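Local coordinates for protein pyridoxal kinase (Lactobacillus plantarum, PDB 3H74) that probably phosphorylates pyridoxal at the expense of ATP, as a pyridoxal kinase of the ribokinase clan, at residues Q182-G188 against Y200-R205. Residues are numbered along the deposited sequence; the frame is centred on the assembly and turned at random.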
# COMPACT_ATOMS: atom_id res chain seq x y z
N GLN A 182 12.87 8.07 8.96
CA GLN A 182 14.32 7.90 8.99
C GLN A 182 14.86 8.14 10.39
O GLN A 182 14.48 9.10 11.06
CB GLN A 182 14.99 8.82 7.97
CG GLN A 182 14.66 8.41 6.54
CD GLN A 182 15.34 9.27 5.49
OE1 GLN A 182 14.67 9.84 4.63
NE2 GLN A 182 16.66 9.35 5.55
N ARG A 183 15.71 7.23 10.84
CA ARG A 183 16.41 7.37 12.11
C ARG A 183 17.85 7.00 11.86
O ARG A 183 18.15 5.85 11.54
CB ARG A 183 15.82 6.47 13.19
CG ARG A 183 14.52 6.98 13.75
CD ARG A 183 14.13 6.20 14.98
NE ARG A 183 12.87 6.68 15.54
CZ ARG A 183 12.28 6.15 16.61
NH1 ARG A 183 12.83 5.12 17.23
NH2 ARG A 183 11.13 6.65 17.04
N ALA A 184 18.72 8.00 12.01
CA ALA A 184 20.12 7.89 11.61
C ALA A 184 20.20 7.31 10.19
O ALA A 184 19.67 7.90 9.24
CB ALA A 184 20.92 7.07 12.62
N ASP A 185 20.90 6.19 10.05
CA ASP A 185 21.05 5.55 8.74
C ASP A 185 19.97 4.54 8.35
O ASP A 185 20.12 3.83 7.35
CB ASP A 185 22.45 4.91 8.66
CG ASP A 185 22.76 4.04 9.84
OD1 ASP A 185 21.85 3.35 10.36
OD2 ASP A 185 23.93 4.05 10.26
N GLN A 186 18.90 4.47 9.15
CA GLN A 186 17.80 3.53 8.92
C GLN A 186 16.60 4.23 8.30
O GLN A 186 16.40 5.43 8.48
CB GLN A 186 17.38 2.86 10.23
CG GLN A 186 18.54 2.31 11.05
CD GLN A 186 19.02 0.95 10.59
OE1 GLN A 186 20.19 0.77 10.22
NE2 GLN A 186 18.13 -0.03 10.60
N ILE A 187 15.80 3.46 7.56
CA ILE A 187 14.48 3.90 7.14
C ILE A 187 13.49 2.79 7.49
O ILE A 187 13.82 1.61 7.43
CB ILE A 187 14.45 4.32 5.64
CG1 ILE A 187 13.14 5.05 5.32
CG2 ILE A 187 14.71 3.12 4.71
CD1 ILE A 187 13.11 5.77 3.96
N GLY A 188 12.28 3.17 7.88
CA GLY A 188 11.31 2.16 8.29
C GLY A 188 10.00 2.72 8.77
O GLY A 188 9.62 3.84 8.43
N TYR A 200 9.29 1.78 16.53
CA TYR A 200 9.94 1.91 15.23
C TYR A 200 10.65 0.66 14.86
O TYR A 200 11.29 0.04 15.66
CB TYR A 200 10.95 3.07 15.28
CG TYR A 200 11.77 3.30 14.02
CD1 TYR A 200 11.28 4.10 13.00
CD2 TYR A 200 13.00 2.77 13.85
CE1 TYR A 200 12.00 4.33 11.86
CE2 TYR A 200 13.73 3.03 12.74
CZ TYR A 200 13.22 3.80 11.73
OH TYR A 200 13.95 4.02 10.61
N CYS A 201 10.59 0.30 13.63
CA CYS A 201 11.55 -0.63 13.14
C CYS A 201 11.94 -0.24 11.73
O CYS A 201 11.18 0.24 11.00
CB CYS A 201 11.05 -2.02 13.18
SG CYS A 201 9.66 -2.32 12.27
N GLY A 202 13.19 -0.47 11.44
CA GLY A 202 13.72 -0.11 10.16
C GLY A 202 14.85 -1.01 9.65
O GLY A 202 15.14 -1.99 10.21
N ALA A 203 15.40 -0.63 8.54
CA ALA A 203 16.52 -1.33 7.97
C ALA A 203 17.46 -0.27 7.42
O ALA A 203 17.04 0.86 7.15
CB ALA A 203 16.06 -2.29 6.88
N ARG A 204 18.73 -0.62 7.27
CA ARG A 204 19.72 0.34 6.80
C ARG A 204 19.39 0.81 5.39
O ARG A 204 19.24 0.00 4.48
CB ARG A 204 21.11 -0.29 6.88
CG ARG A 204 22.26 0.68 6.67
CD ARG A 204 23.61 0.05 7.05
NE ARG A 204 23.66 -0.32 8.46
CZ ARG A 204 24.33 0.35 9.40
NH1 ARG A 204 25.07 1.41 9.09
NH2 ARG A 204 24.29 -0.07 10.66
N ARG A 205 19.28 2.13 5.22
CA ARG A 205 18.85 2.72 3.97
C ARG A 205 19.90 2.50 2.88
O ARG A 205 21.11 2.71 3.10
CB ARG A 205 18.59 4.21 4.21
CG ARG A 205 17.90 4.96 3.10
CD ARG A 205 17.50 6.36 3.61
NE ARG A 205 18.65 7.15 4.08
CZ ARG A 205 19.00 7.36 5.36
NH1 ARG A 205 18.28 6.86 6.36
NH2 ARG A 205 20.06 8.10 5.63
O HOH W 1 22.01 4.13 5.27
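I187 and A203 form an antiparallel hydrogen-bonded pair in a beta hairpin at the surface, where strand 198-204 runs beside strand 186-192 at the edge of a three-stranded sheet. I187 N hydrogen-bonds to A203 O (2.9 Å), and A203 N to I187 O (3.0 Å). Beyond the strand end, R205 N gives D185 O a nearly straight hydrogen bond of 2.9 Å, and one water joins D185 O to R205 O. Y200 reaches across G188 toward strand 178-183, where its OH hydrogen-bonds to V181 O. Y200 CG lies anti to the backbone N (chi1 177°), which turns one ring face to the extended R183 chain. R183 CD is 3.8 Å from the Y200 ring centroid. The R183 guanidinium follows nearly flat, its plane 15° from the ring, and its NH1 lies 3.4 Å from Y200 CB. Without the phenol, as with an alanine in place of Y200, the R183 chain would probably lose the face it lies on, and V181 O its hydroxyl partner. At the turn, D185 OD2 sits 3.1 Å from R204 NH1, but well out of the guanidinium plane, so the salt bridge rests on charge alone. R205 NH1 adds a weak hydrogen bond to A184 O. Q182 NE2, also a donor, lies over the centre of the R205 guanidinium face without a hydrogen bond. The side chains of C201 and A203 touch helix 231-251. With the type II' turn from R183 to Q186, the whole is a three-stranded antiparallel meander of two consecutive beta hairpins.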